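Local coordinates for protein putative enoyl-CoA hydratase/isomerase (Bordetella parapertussis, PDB 3ISA) that probably catalyses a hydratase or isomerase reaction on acyl-CoA thioesters, as a member of the crotonase-like enoyl-CoA hydratase/isomerase family, at residues 115-120 and 129-134; 156-159 and 163-166; 170-173 and 178-181. All blocks are in the same frame, centred on the assembly; numbering follows the deposited sequence.

Contact 1 (115-120 and 129-134); sequences DLFAAC and AGFRMP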
ATOM      1  N   ASP D 115      24.543  10.510  -5.104  1.00 16.27           N
ATOM      2  CA  ASP D 115      23.543   9.626  -4.486  1.00 17.93           C
ATOM      3  C   ASP D 115      24.030   9.007  -3.150  1.00 15.50           C
ATOM      4  O   ASP D 115      23.250   8.833  -2.195  1.00 14.60           O
ATOM      5  CB  ASP D 115      23.157   8.522  -5.468  1.00 17.36           C
ATOM      6  CG  ASP D 115      22.491   9.065  -6.729  1.00 21.03           C
ATOM      7  OD1 ASP D 115      21.566   9.910  -6.619  1.00 21.50           O
ATOM      8  OD2 ASP D 115      22.906   8.656  -7.829  1.00 22.91           O
ATOM      9  N   LEU D 116      25.319   8.691  -3.093  1.00 16.94           N
ATOM     10  CA  LEU D 116      25.907   8.154  -1.873  1.00 18.24           C
ATOM     11  C   LEU D 116      25.818   9.188  -0.755  1.00 18.35           C
ATOM     12  O   LEU D 116      25.428   8.867   0.371  1.00 18.55           O
ATOM     13  CB  LEU D 116      27.346   7.703  -2.129  1.00 17.37           C
ATOM     14  CG  LEU D 116      28.117   7.204  -0.891  1.00 18.07           C
ATOM     15  CD1 LEU D 116      27.387   6.032  -0.203  1.00 15.75           C
ATOM     16  CD2 LEU D 116      29.529   6.823  -1.340  1.00 15.90           C
ATOM     17  N   PHE D 117      26.169  10.426  -1.098  1.00 18.38           N
ATOM     18  CA  PHE D 117      25.999  11.577  -0.234  1.00 18.26           C
ATOM     19  C   PHE D 117      24.534  11.709   0.243  1.00 13.98           C
ATOM     20  O   PHE D 117      24.283  11.823   1.454  1.00 17.29           O
ATOM     21  CB  PHE D 117      26.454  12.826  -1.015  1.00 19.93           C
ATOM     22  CG  PHE D 117      26.484  14.079  -0.200  1.00 20.88           C
ATOM     23  CD1 PHE D 117      27.539  14.322   0.675  1.00 16.00           C
ATOM     24  CD2 PHE D 117      25.478  15.043  -0.338  1.00 23.26           C
ATOM     25  CE1 PHE D 117      27.575  15.481   1.449  1.00 22.47           C
ATOM     26  CE2 PHE D 117      25.514  16.215   0.413  1.00 23.39           C
ATOM     27  CZ  PHE D 117      26.577  16.437   1.309  1.00 22.99           C
ATOM     28  N   ALA D 118      23.586  11.641  -0.704  1.00 19.29           N
ATOM     29  CA  ALA D 118      22.133  11.736  -0.424  1.00 20.87           C
ATOM     30  C   ALA D 118      21.617  10.655   0.528  1.00 20.20           C
ATOM     31  O   ALA D 118      20.724  10.918   1.338  1.00 18.38           O
ATOM     32  CB  ALA D 118      21.322  11.710  -1.741  1.00 19.45           C
ATOM     33  N   ALA D 119      22.188   9.445   0.423  1.00 19.98           N
ATOM     34  CA  ALA D 119      21.801   8.290   1.247  1.00 18.56           C
ATOM     35  C   ALA D 119      22.125   8.499   2.734  1.00 18.97           C
ATOM     36  O   ALA D 119      21.565   7.827   3.597  1.00 16.54           O
ATOM     37  CB  ALA D 119      22.486   7.015   0.722  1.00 15.11           C
ATOM     38  N   CYS D 120      23.039   9.425   3.022  1.00 16.76           N
ATOM     39  CA  CYS D 120      23.429   9.723   4.399  1.00 18.94           C
ATOM     40  C   CYS D 120      22.489  10.731   5.039  1.00 24.17           C
ATOM     41  O   CYS D 120      22.011  11.623   4.351  1.00 21.67           O
ATOM     42  CB  CYS D 120      24.854  10.257   4.440  1.00 18.61           C
ATOM     43  SG  CYS D 120      26.046   9.008   3.947  1.00 19.84           S
ATOM     44  N   ALA D 129      31.586  23.570  -2.816  1.00 26.10           N
ATOM     45  CA  ALA D 129      31.206  22.254  -3.375  1.00 26.47           C
ATOM     46  C   ALA D 129      30.104  22.350  -4.434  1.00 28.53           C
ATOM     47  O   ALA D 129      29.282  23.272  -4.415  1.00 30.75           O
ATOM     48  CB  ALA D 129      30.784  21.296  -2.254  1.00 23.86           C
ATOM     49  N   GLY D 130      30.092  21.389  -5.350  1.00 23.99           N
ATOM     50  CA  GLY D 130      29.120  21.357  -6.437  1.00 25.68           C
ATOM     51  C   GLY D 130      28.623  19.938  -6.656  1.00 27.75           C
ATOM     52  O   GLY D 130      29.317  18.961  -6.323  1.00 23.49           O
ATOM     53  N   PHE D 131      27.413  19.822  -7.197  1.00 23.58           N
ATOM     54  CA  PHE D 131      26.753  18.533  -7.339  1.00 19.90           C
ATOM     55  C   PHE D 131      26.048  18.493  -8.682  1.00 26.48           C
ATOM     56  O   PHE D 131      25.440  19.482  -9.094  1.00 30.41           O
ATOM     57  CB  PHE D 131      25.682  18.319  -6.243  1.00 23.84           C
ATOM     58  CG  PHE D 131      26.168  18.517  -4.826  1.00 25.72           C
ATOM     59  CD1 PHE D 131      26.699  17.446  -4.092  1.00 24.60           C
ATOM     60  CD2 PHE D 131      26.064  19.772  -4.204  1.00 27.98           C
ATOM     61  CE1 PHE D 131      27.128  17.629  -2.763  1.00 24.78           C
ATOM     62  CE2 PHE D 131      26.499  19.965  -2.893  1.00 26.78           C
ATOM     63  CZ  PHE D 131      27.038  18.895  -2.166  1.00 26.10           C
ATOM     64  N   ARG D 132      26.096  17.346  -9.344  1.00 22.17           N
ATOM     65  CA  ARG D 132      25.289  17.106 -10.541  1.00 23.24           C
ATOM     66  C   ARG D 132      24.924  15.626 -10.657  1.00 21.59           C
ATOM     67  O   ARG D 132      25.780  14.764 -10.468  1.00 21.42           O
ATOM     68  CB  ARG D 132      26.068  17.551 -11.787  1.00 21.03           C
ATOM     69  CG  ARG D 132      25.213  17.646 -13.049  1.00 21.82           C
ATOM     70  CD  ARG D 132      26.023  17.992 -14.315  1.00 24.34           C
ATOM     71  NE  ARG D 132      25.139  18.120 -15.471  1.00 40.08           N
ATOM     72  CZ  ARG D 132      25.439  17.780 -16.727  1.00 57.73           C
ATOM     73  NH1 ARG D 132      26.620  17.256 -17.040  1.00 47.12           N
ATOM     74  NH2 ARG D 132      24.533  17.951 -17.684  1.00 60.86           N
ATOM     75  N   MET D 133      23.659  15.324 -10.959  1.00 20.40           N
ATOM     76  CA  MET D 133      23.237  13.949 -11.259  1.00 21.89           C
ATOM     77  C   MET D 133      22.710  13.938 -12.695  1.00 24.62           C
ATOM     78  O   MET D 133      21.526  14.218 -12.917  1.00 25.51           O
ATOM     79  CB  MET D 133      22.146  13.462 -10.280  1.00 22.97           C
ATOM     80  CG  MET D 133      22.603  13.154  -8.811  1.00 23.67           C
ATOM     81  SD  MET D 133      21.259  13.147  -7.586  1.00 16.55           S
ATOM     82  CE  MET D 133      21.039  14.913  -7.384  1.00 21.55           C
ATOM     83  N   PRO D 134      23.595  13.671 -13.680  1.00 24.79           N
ATOM     84  CA  PRO D 134      23.275  13.775 -15.112  1.00 26.80           C
ATOM     85  C   PRO D 134      22.811  12.488 -15.802  1.00 25.37           C
ATOM     86  O   PRO D 134      22.586  12.508 -17.009  1.00 22.18           O
ATOM     87  CB  PRO D 134      24.610  14.216 -15.719  1.00 28.56           C
ATOM     88  CG  PRO D 134      25.636  13.552 -14.843  1.00 28.12           C
ATOM     89  CD  PRO D 134      25.010  13.306 -13.477  1.00 25.12           C
TER
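Phe-117 and Phe-131 leave their backbones by different torsions and meet ring to ring. Phe-117 holds CG anti to the backbone N (chi1 -173°) and drops its ring from the helix toward the strand. Phe-131 holds CG beside the backbone N instead (chi1 -53°), which lifts its ring to meet the first. The touching parts are CE2 of Phe-117 and CE1 of Phe-131, 3.8 Å apart. CE1 of Phe-131 sits over one face of the Phe-117 ring, displaced toward its rim. The planes are tilted by 35° and the ring centroids are 5.3 Å apart, so the pair is neither a stack nor an edge-to-face contact. The two residues belong to helix 112-119 and strand 130-132, which pack together in the interior of a crotonase-like fold. The helix begins just after Gly-111, in the turn where relatives commonly supply an oxyanion-hole amide. Ala-103 and Ala-105 of strand 100-105 also touch Phe-117. Phe-131 has Phe-166 and Phe-176 as further ring neighbours, the latter edge-to-face. A second meeting lies two residues earlier on the helix. CG of Met-133 lies beside the backbone N and chi2 is extended, which carries SD to 3.4 Å from OD1 of Asp-115. The bend about CG-SD then turns CE away from that oxygen. The oxygen lies roughly in line with the CE-SD bond, on the side of the sulfur remote from CE. That approach is consistent with a weak sulfur-oxygen attraction and is not a hydrogen bond. CG of Met-133 is also near OD1 of Asp-115, at 4.1 Å. Leu-91 of helix 77-95 and Leu-142 also touch Asp-115, which is buried.

Contact 2 (156-159 and 163-166); sequences ALSI and ARAF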
ATOM      1  N   ALA D 156      13.131  18.305  -7.306  1.00 21.96           N
ATOM      2  CA  ALA D 156      13.730  17.121  -7.939  1.00 24.98           C
ATOM      3  C   ALA D 156      13.517  17.134  -9.458  1.00 22.46           C
ATOM      4  O   ALA D 156      14.445  16.855 -10.218  1.00 23.77           O
ATOM      5  CB  ALA D 156      13.195  15.837  -7.314  1.00 22.02           C
ATOM      6  N   LEU D 157      12.309  17.497  -9.895  1.00 20.88           N
ATOM      7  CA  LEU D 157      12.015  17.610 -11.328  1.00 21.64           C
ATOM      8  C   LEU D 157      12.879  18.703 -11.970  1.00 21.70           C
ATOM      9  O   LEU D 157      13.479  18.473 -13.019  1.00 27.29           O
ATOM     10  CB  LEU D 157      10.527  17.901 -11.566  1.00 26.19           C
ATOM     11  CG  LEU D 157      10.093  18.095 -13.023  1.00 25.72           C
ATOM     12  CD1 LEU D 157      10.360  16.837 -13.850  1.00 24.13           C
ATOM     13  CD2 LEU D 157       8.620  18.462 -13.073  1.00 22.25           C
ATOM     14  N   SER D 158      12.967  19.853 -11.305  1.00 25.27           N
ATOM     15  CA  SER D 158      13.801  20.965 -11.775  0.50 29.42           C
ATOM     16  C   SER D 158      15.245  20.516 -12.001  1.00 29.43           C
ATOM     17  O   SER D 158      15.822  20.731 -13.075  1.00 30.07           O
ATOM     18  CB  SER D 158      13.767  22.118 -10.771  0.50 28.27           C
ATOM     19  OG  SER D 158      14.576  23.204 -11.199  0.50 34.92           O
ATOM     20  N   ILE D 159      15.822  19.860 -10.997  1.00 20.59           N
ATOM     21  CA  ILE D 159      17.221  19.459 -11.073  1.00 21.17           C
ATOM     22  C   ILE D 159      17.470  18.226 -11.943  1.00 28.46           C
ATOM     23  O   ILE D 159      18.353  18.240 -12.805  1.00 31.27           O
ATOM     24  CB  ILE D 159      17.836  19.312  -9.657  1.00 19.29           C
ATOM     25  CG1 ILE D 159      17.842  20.684  -8.964  1.00 21.73           C
ATOM     26  CG2 ILE D 159      19.235  18.686  -9.717  1.00 20.41           C
ATOM     27  CD1 ILE D 159      17.960  20.602  -7.438  1.00 28.06           C
ATOM     28  N   ALA D 163      18.901  17.555 -15.876  1.00 39.79           N
ATOM     29  CA  ALA D 163      20.169  16.934 -15.469  1.00 40.38           C
ATOM     30  C   ALA D 163      21.248  17.964 -15.199  1.00 36.61           C
ATOM     31  O   ALA D 163      22.346  17.858 -15.731  1.00 42.39           O
ATOM     32  CB  ALA D 163      20.630  15.931 -16.525  1.00 43.52           C
ATOM     33  N   ARG D 164      20.913  18.967 -14.388  1.00 33.97           N
ATOM     34  CA  ARG D 164      21.743  20.155 -14.215  1.00 34.07           C
ATOM     35  C   ARG D 164      22.545  20.177 -12.910  1.00 37.73           C
ATOM     36  O   ARG D 164      22.170  19.539 -11.926  1.00 34.85           O
ATOM     37  CB  ARG D 164      20.883  21.430 -14.316  1.00 39.21           C
ATOM     38  CG  ARG D 164      19.792  21.577 -13.253  1.00 30.62           C
ATOM     39  CD  ARG D 164      19.269  23.001 -13.240  1.00 44.48           C
ATOM     40  NE  ARG D 164      18.196  23.224 -12.269  1.00 34.16           N
ATOM     41  CZ  ARG D 164      18.372  23.638 -11.013  1.00 37.45           C
ATOM     42  NH1 ARG D 164      19.591  23.856 -10.522  1.00 34.45           N
ATOM     43  NH2 ARG D 164      17.315  23.823 -10.236  1.00 33.53           N
ATOM     44  N   ALA D 165      23.637  20.936 -12.909  1.00 35.32           N
ATOM     45  CA  ALA D 165      24.420  21.136 -11.704  1.00 36.82           C
ATOM     46  C   ALA D 165      23.722  22.060 -10.696  1.00 39.46           C
ATOM     47  O   ALA D 165      22.887  22.884 -11.077  1.00 42.42           O
ATOM     48  CB  ALA D 165      25.800  21.662 -12.052  1.00 31.55           C
ATOM     49  N   PHE D 166      24.052  21.890  -9.412  1.00 32.10           N
ATOM     50  CA  PHE D 166      23.699  22.839  -8.349  1.00 31.17           C
ATOM     51  C   PHE D 166      24.820  22.990  -7.323  1.00 34.46           C
ATOM     52  O   PHE D 166      25.556  22.037  -7.036  1.00 33.43           O
ATOM     53  CB  PHE D 166      22.354  22.510  -7.675  1.00 34.14           C
ATOM     54  CG  PHE D 166      22.292  21.147  -7.011  1.00 32.63           C
ATOM     55  CD1 PHE D 166      22.382  21.029  -5.619  1.00 23.45           C
ATOM     56  CD2 PHE D 166      22.089  19.994  -7.767  1.00 25.51           C
ATOM     57  CE1 PHE D 166      22.307  19.778  -4.993  1.00 24.78           C
ATOM     58  CE2 PHE D 166      22.016  18.736  -7.153  1.00 32.25           C
ATOM     59  CZ  PHE D 166      22.118  18.636  -5.762  1.00 26.34           C
TER
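Arg-164 folds back along the end of helix 153-161 and touches Ile-159 and Ser-158 with most of its length. From CB the chain turns to CG, placed between the backbone N and the carbonyl carbon (chi1 62°). There CG lies 3.7 Å from O of Ile-159. CD passes O of Ser-158 more loosely, and NE comes to 3.5 Å from that same oxygen without a bond. CZ and, more closely, NH2 (3.4 Å) meet CG1 of Ile-159, which covers one face of the guanidinium near its rim. At the tip, NH2 donates to OG of Ser-158 at 3.0 Å. The bond is almost straight (176°) and lies in the guanidinium plane. Ser-158 was modelled in two conformers; the bond is seen in the one described, so its permanence is doubtful. NH2 also has Glu-170 as a salt-bridge partner. NH1 makes a weak bond to O of Ala-165.

The backbone beneath is a Schellman motif that ends the helix. Ala-163, with positive phi, is its C-prime residue, and N of Arg-164 donates to O of Ile-159 at 3.1 Å. The chain then enters strand 165-167. CG2 of Ile-159 packs 3.7 Å from CD2 of Phe-166, and CD1, at the end of the CG1 branch, stands over one face of that ring near its rim. Phe-147 of helix 144-151 and Ile-174 also pack on Ile-159.

Contact 3 (170-173 and 178-181); sequences EARR and RDCA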
ATOM      1  N   GLU D 170      22.536  26.602  -3.243  1.00 27.61           N
ATOM      2  CA  GLU D 170      21.299  25.951  -3.679  1.00 30.13           C
ATOM      3  C   GLU D 170      21.028  24.682  -2.890  1.00 28.94           C
ATOM      4  O   GLU D 170      19.902  24.482  -2.428  1.00 31.75           O
ATOM      5  CB  GLU D 170      21.274  25.648  -5.183  1.00 28.96           C
ATOM      6  CG  GLU D 170      19.902  25.090  -5.605  1.00 31.43           C
ATOM      7  CD  GLU D 170      19.701  24.874  -7.101  1.00 39.35           C
ATOM      8  OE1 GLU D 170      20.573  25.257  -7.916  1.00 44.81           O
ATOM      9  OE2 GLU D 170      18.637  24.307  -7.455  1.00 41.05           O
ATOM     10  N   ALA D 171      22.059  23.844  -2.718  1.00 28.46           N
ATOM     11  CA  ALA D 171      21.936  22.619  -1.902  1.00 27.37           C
ATOM     12  C   ALA D 171      21.411  22.908  -0.487  1.00 24.18           C
ATOM     13  O   ALA D 171      20.536  22.193   0.013  1.00 27.60           O
ATOM     14  CB  ALA D 171      23.269  21.880  -1.854  1.00 25.42           C
ATOM     15  N   ARG D 172      21.907  23.985   0.128  1.00 29.04           N
ATOM     16  CA  ARG D 172      21.426  24.419   1.441  1.00 30.23           C
ATOM     17  C   ARG D 172      19.961  24.883   1.431  1.00 29.96           C
ATOM     18  O   ARG D 172      19.175  24.445   2.281  1.00 30.35           O
ATOM     19  CB  ARG D 172      22.348  25.486   2.065  1.00 34.99           C
ATOM     20  CG  ARG D 172      22.308  25.487   3.598  1.00 41.16           C
ATOM     21  CD  ARG D 172      22.389  26.893   4.202  1.00 60.27           C
ATOM     22  NE  ARG D 172      23.761  27.377   4.335  1.00 70.28           N
ATOM     23  CZ  ARG D 172      24.356  28.223   3.495  1.00 81.34           C
ATOM     24  NH1 ARG D 172      25.610  28.597   3.715  1.00 84.04           N
ATOM     25  NH2 ARG D 172      23.709  28.701   2.439  1.00 79.89           N
ATOM     26  N   ARG D 173      19.619  25.743   0.462  1.00 33.40           N
ATOM     27  CA  ARG D 173      18.258  26.253   0.314  0.50 30.73           C
ATOM     28  C   ARG D 173      17.209  25.146   0.193  1.00 30.67           C
ATOM     29  O   ARG D 173      16.187  25.192   0.881  1.00 32.10           O
ATOM     30  CB  ARG D 173      18.177  27.214  -0.872  0.50 33.30           C
ATOM     31  CG  ARG D 173      18.449  28.673  -0.502  0.50 37.15           C
ATOM     32  CD  ARG D 173      19.207  29.430  -1.593  0.50 35.40           C
ATOM     33  NE  ARG D 173      18.826  29.038  -2.951  0.50 31.09           N
ATOM     34  CZ  ARG D 173      19.627  29.139  -4.010  0.50 20.63           C
ATOM     35  NH1 ARG D 173      19.206  28.747  -5.204  0.50 24.07           N
ATOM     36  NH2 ARG D 173      20.860  29.614  -3.873  0.50 26.41           N
ATOM     37  N   ARG D 178      22.603  20.081   5.447  1.00 28.31           N
ATOM     38  CA  ARG D 178      22.253  20.684   6.739  1.00 32.47           C
ATOM     39  C   ARG D 178      22.811  22.086   6.795  1.00 32.71           C
ATOM     40  O   ARG D 178      22.134  23.028   7.210  1.00 35.12           O
ATOM     41  CB  ARG D 178      22.871  19.895   7.889  1.00 33.01           C
ATOM     42  CG  ARG D 178      21.980  18.853   8.469  1.00 42.58           C
ATOM     43  CD  ARG D 178      22.771  17.879   9.332  1.00 51.76           C
ATOM     44  NE  ARG D 178      22.804  18.254  10.748  1.00 63.17           N
ATOM     45  CZ  ARG D 178      21.884  17.898  11.647  1.00 62.18           C
ATOM     46  NH1 ARG D 178      22.008  18.280  12.914  1.00 56.40           N
ATOM     47  NH2 ARG D 178      20.840  17.166  11.280  1.00 49.02           N
ATOM     48  N   ASP D 179      24.060  22.202   6.364  1.00 28.73           N
ATOM     49  CA  ASP D 179      24.770  23.457   6.365  1.00 36.00           C
ATOM     50  C   ASP D 179      26.026  23.312   5.544  1.00 34.79           C
ATOM     51  O   ASP D 179      26.431  22.200   5.174  1.00 27.77           O
ATOM     52  CB  ASP D 179      25.130  23.888   7.793  1.00 37.85           C
ATOM     53  CG  ASP D 179      24.978  25.388   7.999  1.00 54.02           C
ATOM     54  OD1 ASP D 179      25.572  26.172   7.218  1.00 49.89           O
ATOM     55  OD2 ASP D 179      24.249  25.778   8.936  1.00 61.98           O
ATOM     56  N   CYS D 180      26.628  24.457   5.251  1.00 32.72           N
ATOM     57  CA  CYS D 180      27.937  24.508   4.661  1.00 34.06           C
ATOM     58  C   CYS D 180      28.957  24.608   5.778  1.00 37.92           C
ATOM     59  O   CYS D 180      28.700  25.235   6.807  1.00 38.66           O
ATOM     60  CB  CYS D 180      28.033  25.686   3.702  1.00 37.66           C
ATOM     61  SG  CYS D 180      26.917  25.454   2.312  1.00 41.19           S
ATOM     62  N   ALA D 181      30.099  23.956   5.590  1.00 34.52           N
ATOM     63  CA  ALA D 181      31.133  23.922   6.613  1.00 33.75           C
ATOM     64  C   ALA D 181      32.477  23.651   5.973  1.00 34.84           C
ATOM     65  O   ALA D 181      32.629  22.702   5.193  1.00 31.38           O
ATOM     66  CB  ALA D 181      30.822  22.862   7.667  1.00 34.08           C
TER
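Arg-172 spans from helix 168-173 to Asp-179 and Cys-180, and it carries the helix side of the contact. Before it in sequence, Glu-170 turns the other way, where its OE2 forms a salt bridge with Arg-164. Ala-171 is bonded through its backbone to Val-177, in the turn that leads to the short, weakly bonded strand 179-180, outermost in the larger sheet within this chain. Arg-172 follows. Its side chain bends at chi2 and again at chi3 (-84°), which brings the guanidinium beside the strand. A long, weak ion pair joins its NH2 to Asp-169. NE faces OD1 of Asp-179 at 3.6 Å, with the oxygen in the guanidinium plane at its edge. The carboxylate is turned nearly upright to that plane, by 86°. SG of Cys-180 lies over one guanidinium face, near the rim, 3.7 Å from NH1 of Arg-172. OD1 of Asp-179 also accepts N of Cys-180 at 2.8 Å, using its anti lone pair. OD1 of Asp-179 is thus held more closely by N of the next residue than by Arg-172. The long salt bridge on this surface probably contributes a modest electrostatic pull between helix and strand.

In the fold
Contacts 1 and 2 have centres about 11 Å apart and share the small sheet: O of Phe-131 lies 2.8 Å from N of Phe-166, and NE of Arg-132 lies 2.8 Å from O of Ala-163, both probable hydrogen bonds. Contacts 2 and 3 are about 16 Å apart between centres, joined by a salt bridge from NH2 of Arg-164 to OE2 of Glu-170 at 3.1 Å. CB of Ala-171 packs against Phe-131 and Phe-166. Contact 1 probably lies nearest the active site, since Asp-115 sits where crotonase relatives often carry a catalytic acid. Contacts 2 and 3 reach subunit interfaces: Ser-158 packs on Arg-178 of one neighbouring subunit, and Arg-178 on Ser-158 of another.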